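PDB 6HBS: aminopentol aminotransferase from Sphingopyxis macrogoltabida, which transfers the amino group of aminopentol (hydrolysed fumonisin B1) to pyruvate, giving the 2-keto product and L-alanine with pyridoxal 5'-phosphate as cofactor. Local coordinates for residues A157-A161 with S162-H166; A364-G368 with G369-H373; E12-E15 with R16-G20. One frame throughout, in Å; residues are numbered along the deposited sequence.

Interaction 1 (A157-A161 with S162-H166)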
loop_
_atom_site.group_PDB
_atom_site.type_symbol
_atom_site.label_atom_id
_atom_site.label_comp_id
_atom_site.label_asym_id
_atom_site.label_seq_id
_atom_site.Cartn_x
_atom_site.Cartn_y
_atom_site.Cartn_z
ATOM N N ALA A 157 10.581 15.977 8.447
ATOM C CA ALA A 157 11.981 15.440 8.363
ATOM C C ALA A 157 12.173 14.720 7.013
ATOM O O ALA A 157 11.368 13.852 6.641
ATOM C CB ALA A 157 12.267 14.519 9.508
ATOM N N GLY A 158 13.157 15.176 6.224
ATOM C CA GLY A 158 13.468 14.584 4.917
ATOM C C GLY A 158 12.549 15.034 3.799
ATOM O O GLY A 158 12.616 14.490 2.695
ATOM N N ILE A 159 11.686 16.021 4.068
ATOM C CA ILE A 159 10.772 16.553 3.069
ATOM C C ILE A 159 11.330 17.874 2.524
ATOM O O ILE A 159 11.704 18.733 3.272
ATOM C CB ILE A 159 9.371 16.738 3.668
ATOM C CG1 ILE A 159 8.848 15.426 4.273
ATOM C CG2 ILE A 159 8.395 17.335 2.653
ATOM C CD1 ILE A 159 8.799 14.258 3.306
ATOM N N LEU A 160 11.357 18.023 1.197
ATOM C CA LEU A 160 11.858 19.237 0.554
ATOM C C LEU A 160 10.679 20.179 0.291
ATOM O O LEU A 160 9.560 19.735 0.002
ATOM C CB LEU A 160 12.551 18.872 -0.765
ATOM C CG LEU A 160 13.630 17.796 -0.696
ATOM C CD1 LEU A 160 14.402 17.735 -2.006
ATOM C CD2 LEU A 160 14.574 18.036 0.475
ATOM N N ALA A 161 10.977 21.479 0.267
ATOM C CA ALA A 161 10.022 22.498 -0.146
ATOM C C ALA A 161 9.437 22.151 -1.515
ATOM O O ALA A 161 8.248 22.345 -1.755
ATOM C CB ALA A 161 10.698 23.857 -0.172
ATOM N N SER A 162 10.258 21.561 -2.396
ATOM C CA SER A 162 9.845 21.243 -3.749
ATOM C C SER A 162 8.785 20.120 -3.760
ATOM O O SER A 162 7.992 20.024 -4.695
ATOM C CB SER A 162 11.035 20.905 -4.626
ATOM O OG SER A 162 11.742 19.745 -4.158
ATOM N N ASP A 163 8.739 19.304 -2.710
ATOM C CA ASP A 163 7.745 18.191 -2.642
ATOM C C ASP A 163 6.300 18.717 -2.555
ATOM O O ASP A 163 5.368 17.978 -2.852
ATOM C CB ASP A 163 8.051 17.272 -1.455
ATOM C CG ASP A 163 9.326 16.455 -1.593
ATOM O OD1 ASP A 163 9.687 16.125 -2.731
ATOM O OD2 ASP A 163 9.973 16.179 -0.541
ATOM N N ARG A 164 6.107 19.957 -2.075
ATOM C CA ARG A 164 4.764 20.499 -1.847
ATOM C C ARG A 164 4.668 21.985 -2.243
ATOM O O ARG A 164 3.793 22.713 -1.743
ATOM C CB ARG A 164 4.359 20.297 -0.381
ATOM C CG ARG A 164 5.422 20.750 0.606
ATOM C CD ARG A 164 5.039 20.342 1.990
ATOM N NE ARG A 164 4.944 18.903 2.222
ATOM C CZ ARG A 164 4.579 18.416 3.401
ATOM N NH1 ARG A 164 4.264 19.273 4.357
ATOM N NH2 ARG A 164 4.553 17.117 3.639
ATOM N N VAL A 165 5.488 22.415 -3.205
ATOM C CA VAL A 165 5.531 23.822 -3.601
ATOM C C VAL A 165 4.208 24.215 -4.274
ATOM O O VAL A 165 3.837 25.375 -4.242
ATOM C CB VAL A 165 6.763 24.130 -4.496
ATOM C CG1 VAL A 165 6.741 23.381 -5.826
ATOM C CG2 VAL A 165 6.923 25.639 -4.738
ATOM N N HIS A 166 3.492 23.251 -4.877
ATOM C CA HIS A 166 2.232 23.535 -5.563
ATOM C C HIS A 166 1.043 22.962 -4.780
ATOM O O HIS A 166 0.051 22.610 -5.361
ATOM C CB HIS A 166 2.284 23.045 -7.021
ATOM C CG HIS A 166 3.186 23.888 -7.858
ATOM N ND1 HIS A 166 2.946 25.249 -8.042
ATOM C CD2 HIS A 166 4.350 23.610 -8.486
ATOM C CE1 HIS A 166 3.927 25.756 -8.789
ATOM N NE2 HIS A 166 4.805 24.778 -9.060
HETATM O O HOH W 1 11.488 14.089 0.086
#
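D163 carries CG beside its own backbone N (chi1 -69°), which swings the carboxylate back to the amide of L160; R164 holds CG between its N and carbonyl carbon and bends at chi3, turning its guanidinium toward I159. The bond from L160 N to D163 OD2 is 2.9 Å and nearly straight at 164°, the N-H arriving from above the carboxylate plane. D163 N donates to L160 O, 2.9 Å away, closing the turn with two bonds between the same pair of residues. R164 N reaches A161 O at 3.2 Å. D163 OD2 has a second donor, a water at 2.7 Å that also donates to G158 O. The CG2 methyl of I159 lies over one face of the R164 guanidinium, 3.8 Å from NE, while R164 NH2 is anchored on the carbonyls of P150 and T153. With an alanine in place of D163, the L160 amide would probably lose its acceptor and the water one of its two, freeing the start of the turn. This is a short 3-10 turn whose start is tied by an aspartate side chain to the backbone N-H three residues earlier, in the surface loop linking strands 137-141 and 167-170.

Interaction 2 (A364-G368 with G369-H373)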
loop_
_atom_site.group_PDB
_atom_site.type_symbol
_atom_site.label_atom_id
_atom_site.label_comp_id
_atom_site.label_asym_id
_atom_site.label_seq_id
_atom_site.Cartn_x
_atom_site.Cartn_y
_atom_site.Cartn_z
ATOM N N ALA A 364 -6.362 5.576 33.025
ATOM C CA ALA A 364 -7.167 4.978 34.104
ATOM C C ALA A 364 -8.243 4.079 33.485
ATOM O O ALA A 364 -8.581 3.056 34.031
ATOM C CB ALA A 364 -7.767 6.062 34.973
ATOM N N CYS A 365 -8.742 4.443 32.301
ATOM C CA CYS A 365 -9.714 3.591 31.602
ATOM C C CYS A 365 -9.106 2.230 31.198
ATOM O O CYS A 365 -9.838 1.233 31.161
ATOM C CB CYS A 365 -10.276 4.259 30.362
ATOM S SG CYS A 365 -11.413 5.630 30.668
ATOM N N LEU A 366 -7.800 2.176 30.888
ATOM C CA LEU A 366 -7.124 0.885 30.543
ATOM C C LEU A 366 -7.307 -0.134 31.669
ATOM O O LEU A 366 -7.565 -1.296 31.398
ATOM C CB LEU A 366 -5.622 1.065 30.304
ATOM C CG LEU A 366 -5.202 1.775 29.022
ATOM C CD1 LEU A 366 -3.680 2.000 29.003
ATOM C CD2 LEU A 366 -5.638 1.014 27.782
ATOM N N LYS A 367 -7.177 0.310 32.924
ATOM C CA LYS A 367 -7.298 -0.593 34.083
ATOM C C LYS A 367 -8.675 -1.246 34.133
ATOM O O LYS A 367 -8.799 -2.358 34.622
ATOM C CB LYS A 367 -7.132 0.148 35.411
ATOM C CG LYS A 367 -5.734 0.672 35.698
ATOM C CD LYS A 367 -5.323 0.451 37.152
ATOM C CE LYS A 367 -4.824 1.704 37.834
ATOM N NZ LYS A 367 -3.797 2.390 37.014
ATOM N N GLY A 368 -9.701 -0.536 33.656
ATOM C CA GLY A 368 -11.042 -1.059 33.610
ATOM C C GLY A 368 -11.327 -1.798 32.332
ATOM O O GLY A 368 -12.465 -2.089 32.055
ATOM N N GLY A 369 -10.292 -2.060 31.518
ATOM C CA GLY A 369 -10.506 -2.835 30.304
ATOM C C GLY A 369 -11.183 -2.054 29.191
ATOM O O GLY A 369 -11.960 -2.615 28.453
ATOM N N VAL A 370 -10.860 -0.766 29.054
ATOM C CA VAL A 370 -11.385 0.068 27.994
ATOM C C VAL A 370 -10.197 0.778 27.348
ATOM O O VAL A 370 -9.336 1.265 28.058
ATOM C CB VAL A 370 -12.397 1.085 28.546
ATOM C CG1 VAL A 370 -12.738 2.190 27.566
ATOM C CG2 VAL A 370 -13.647 0.379 29.039
ATOM N N TYR A 371 -10.155 0.766 26.011
ATOM C CA TYR A 371 -9.148 1.490 25.264
ATOM C C TYR A 371 -9.817 2.708 24.630
ATOM O O TYR A 371 -10.531 2.585 23.649
ATOM C CB TYR A 371 -8.502 0.601 24.194
ATOM C CG TYR A 371 -7.199 1.108 23.617
ATOM C CD1 TYR A 371 -7.144 2.269 22.852
ATOM C CD2 TYR A 371 -6.013 0.411 23.816
ATOM C CE1 TYR A 371 -5.942 2.725 22.310
ATOM C CE2 TYR A 371 -4.806 0.848 23.274
ATOM C CZ TYR A 371 -4.776 2.006 22.513
ATOM O OH TYR A 371 -3.597 2.423 21.993
ATOM N N VAL A 372 -9.504 3.880 25.173
ATOM C CA VAL A 372 -9.905 5.160 24.622
ATOM C C VAL A 372 -8.643 6.017 24.436
ATOM O O VAL A 372 -7.589 5.748 25.021
ATOM C CB VAL A 372 -10.909 5.881 25.536
ATOM C CG1 VAL A 372 -12.264 5.215 25.524
ATOM C CG2 VAL A 372 -10.373 6.046 26.952
ATOM N N HIS A 373 -8.759 7.061 23.617
ATOM C CA HIS A 373 -7.602 7.771 23.121
ATOM C C HIS A 373 -7.676 9.230 23.522
ATOM O O HIS A 373 -8.687 9.872 23.272
ATOM C CB HIS A 373 -7.480 7.610 21.605
ATOM C CG HIS A 373 -6.100 7.865 21.080
ATOM N ND1 HIS A 373 -5.452 9.080 21.207
ATOM C CD2 HIS A 373 -5.275 7.077 20.355
ATOM C CE1 HIS A 373 -4.258 8.997 20.657
ATOM N NE2 HIS A 373 -4.119 7.773 20.128
#
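G369 and V370 fold back on the last turn of helix 356-367 in a Schellman motif: G369 N donates to L366 O at 2.8 Å and V370 N to C365 O at 3.1 Å. G369, with phi at 75°, is the C-prime residue; a CB there would sit only 2.7 Å from G368 O. Beyond it the chain runs straight into strand 370-371, and V370 O turns back to meet L366 CA in a CH...O contact of 3.3 Å. The CD2 methyl of L366 meets CD2 of Y371 at 4.0 Å, the two side chains lying alongside and pointing the same way. C365 CB packs against V370 CB at 4.2 Å.

In the next shell, helix 386-405 covers C365 with T396 and A399, and V370 with A395. Strand 54-57 takes the short strand onto its edge through backbone bonds of G369 and Y371 with I56, while the Y371 ring makes an edge-to-face contact with F35 and packs on T89 of the second subunit. V372 has CG2 between its backbone N and carbonyl carbon, and that methyl rests 3.9 Å from both CB and SG of C365.

Interaction 3 (E12-E15 with R16-G20)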
loop_
_atom_site.group_PDB
_atom_site.type_symbol
_atom_site.label_atom_id
_atom_site.label_comp_id
_atom_site.label_asym_id
_atom_site.label_seq_id
_atom_site.Cartn_x
_atom_site.Cartn_y
_atom_site.Cartn_z
ATOM N N GLU A 12 11.618 -4.508 24.612
ATOM C CA GLU A 12 13.101 -4.605 24.647
ATOM C C GLU A 12 13.609 -5.117 23.289
ATOM O O GLU A 12 14.626 -4.635 22.784
ATOM C CB GLU A 12 13.611 -5.553 25.751
ATOM C CG GLU A 12 15.156 -5.647 25.911
ATOM C CD GLU A 12 16.050 -6.645 25.125
ATOM O OE1 GLU A 12 15.545 -7.587 24.406
ATOM O OE2 GLU A 12 17.317 -6.484 25.205
ATOM N N ARG A 13 12.965 -6.168 22.778
ATOM C CA ARG A 13 13.357 -6.815 21.535
ATOM C C ARG A 13 13.074 -5.861 20.356
ATOM O O ARG A 13 13.929 -5.718 19.462
ATOM C CB ARG A 13 12.643 -8.157 21.355
ATOM C CG ARG A 13 13.119 -9.257 22.295
ATOM C CD ARG A 13 12.137 -10.397 22.349
ATOM N NE ARG A 13 11.852 -10.965 21.035
ATOM C CZ ARG A 13 10.749 -11.635 20.737
ATOM N NH1 ARG A 13 9.825 -11.839 21.666
ATOM N NH2 ARG A 13 10.578 -12.125 19.520
ATOM N N ALA A 14 11.882 -5.231 20.352
ATOM C CA ALA A 14 11.446 -4.351 19.287
ATOM C C ALA A 14 12.451 -3.210 19.089
ATOM O O ALA A 14 12.790 -2.913 17.955
ATOM C CB ALA A 14 10.027 -3.840 19.512
ATOM N N GLU A 15 12.952 -2.604 20.169
ATOM C CA GLU A 15 13.851 -1.460 20.049
ATOM C C GLU A 15 15.157 -1.824 19.317
ATOM O O GLU A 15 15.758 -0.953 18.691
ATOM C CB GLU A 15 14.212 -0.861 21.402
ATOM C CG GLU A 15 14.661 0.576 21.284
ATOM C CD GLU A 15 15.267 1.142 22.554
ATOM O OE1 GLU A 15 14.759 0.801 23.651
ATOM O OE2 GLU A 15 16.246 1.924 22.441
ATOM N N ARG A 16 15.587 -3.089 19.417
ATOM C CA ARG A 16 16.809 -3.579 18.767
ATOM C C ARG A 16 16.625 -3.641 17.240
ATOM O O ARG A 16 17.556 -3.306 16.516
ATOM C CB ARG A 16 17.237 -4.936 19.349
ATOM C CG ARG A 16 17.645 -4.872 20.816
ATOM C CD ARG A 16 17.713 -6.215 21.542
ATOM N NE ARG A 16 18.864 -7.010 21.131
ATOM C CZ ARG A 16 20.120 -6.799 21.526
ATOM N NH1 ARG A 16 20.396 -5.822 22.377
ATOM N NH2 ARG A 16 21.095 -7.562 21.068
ATOM N N VAL A 17 15.446 -4.039 16.751
ATOM C CA VAL A 17 15.306 -4.424 15.311
ATOM C C VAL A 17 14.298 -3.556 14.538
ATOM O O VAL A 17 14.113 -3.763 13.342
ATOM C CB VAL A 17 14.948 -5.911 15.188
ATOM C CG1 VAL A 17 16.147 -6.798 15.528
ATOM C CG2 VAL A 17 13.718 -6.273 16.002
ATOM N N ILE A 18 13.647 -2.619 15.216
ATOM C CA ILE A 18 12.686 -1.681 14.631
ATOM C C ILE A 18 13.099 -0.293 15.114
ATOM O O ILE A 18 13.306 -0.089 16.308
ATOM C CB ILE A 18 11.227 -2.042 14.984
ATOM C CG1 ILE A 18 10.870 -3.455 14.529
ATOM C CG2 ILE A 18 10.241 -1.025 14.440
ATOM C CD1 ILE A 18 9.624 -4.020 15.161
ATOM N N PRO A 19 13.269 0.708 14.223
ATOM C CA PRO A 19 13.726 2.026 14.658
ATOM C C PRO A 19 12.746 2.569 15.712
ATOM O O PRO A 19 11.544 2.712 15.451
ATOM C CB PRO A 19 13.738 2.871 13.377
ATOM C CG PRO A 19 13.768 1.847 12.264
ATOM C CD PRO A 19 12.962 0.675 12.792
ATOM N N GLY A 20 13.275 2.818 16.919
ATOM C CA GLY A 20 12.494 3.350 18.005
ATOM C C GLY A 20 11.516 2.348 18.597
ATOM O O GLY A 20 10.704 2.739 19.385
HETATM O O HOH W 2 15.609 1.597 17.795
#
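A14 O takes two backbone donors where helix 5-17 ends: V17 N at 3.1 Å, from above the carbonyl plane, and I18 N at 2.9 Å, nearly in line with the C=O bond. I18 is the first residue to leave helical angles, and the chain then turns through P19 to G20. One more tie closes this end, a water that donates to E15 O at 2.7 Å and accepts from G20 N.

One turn back, E12 and R16 run side by side and point the same way. E12 has CG anti to its backbone N (chi1 -177°) and bends sharply at chi2, which lays its carboxylate along the arginine chain; OE2 is 3.7 Å from R16 CD. The carboxylate and guanidinium planes are only 9° apart, yet E12 OE2 lies well out of the guanidinium plane and 4.2 Å from R16 NH1, so no N-H points at it. Any attraction is between charges rather than through a hydrogen bond, and is probably weak, since both residues are exposed.

On the buried side A14 CB faces I18 CD1 at 4.4 Å. F38 and Y23 of the same chain pack on A14 and I18 respectively.

R13 leaves the helix roughly at right angles to the E12-R16 pair, making salt bridges with D9 of its own chain and E100 of the second subunit, and a hydrogen bond with N97 of that subunit. Helix 94-105 of that subunit packs here, V96 against R13 and A99 against both V17 and I18. R276, at the start of helix 276-281 of the second subunit, donates to R16 O, and P19 packs on W111 in that subunit's strand 111-115, so the end of the N-terminal helix is built into the dimer interface.

How the interactions relate
The three contacts follow one another along the chain in the order interaction 3, interaction 1, interaction 2, and none touches another. By closest atoms interactions 1 and 3 are the nearest pair, about 12 Å apart, though their centres are 29 Å apart; both lie against the second subunit with most of their residues, interaction 2 through Y371 alone. Interaction 2 is more buried; its centre is 39 Å from that of interaction 1 and 26 Å from that of interaction 3, and its closest atoms stay about 20 Å and 15 Å from theirs. None forms part of the pyridoxal phosphate pocket, although the R164 side chain in interaction 1 lies about 13 Å from a bound cofactor.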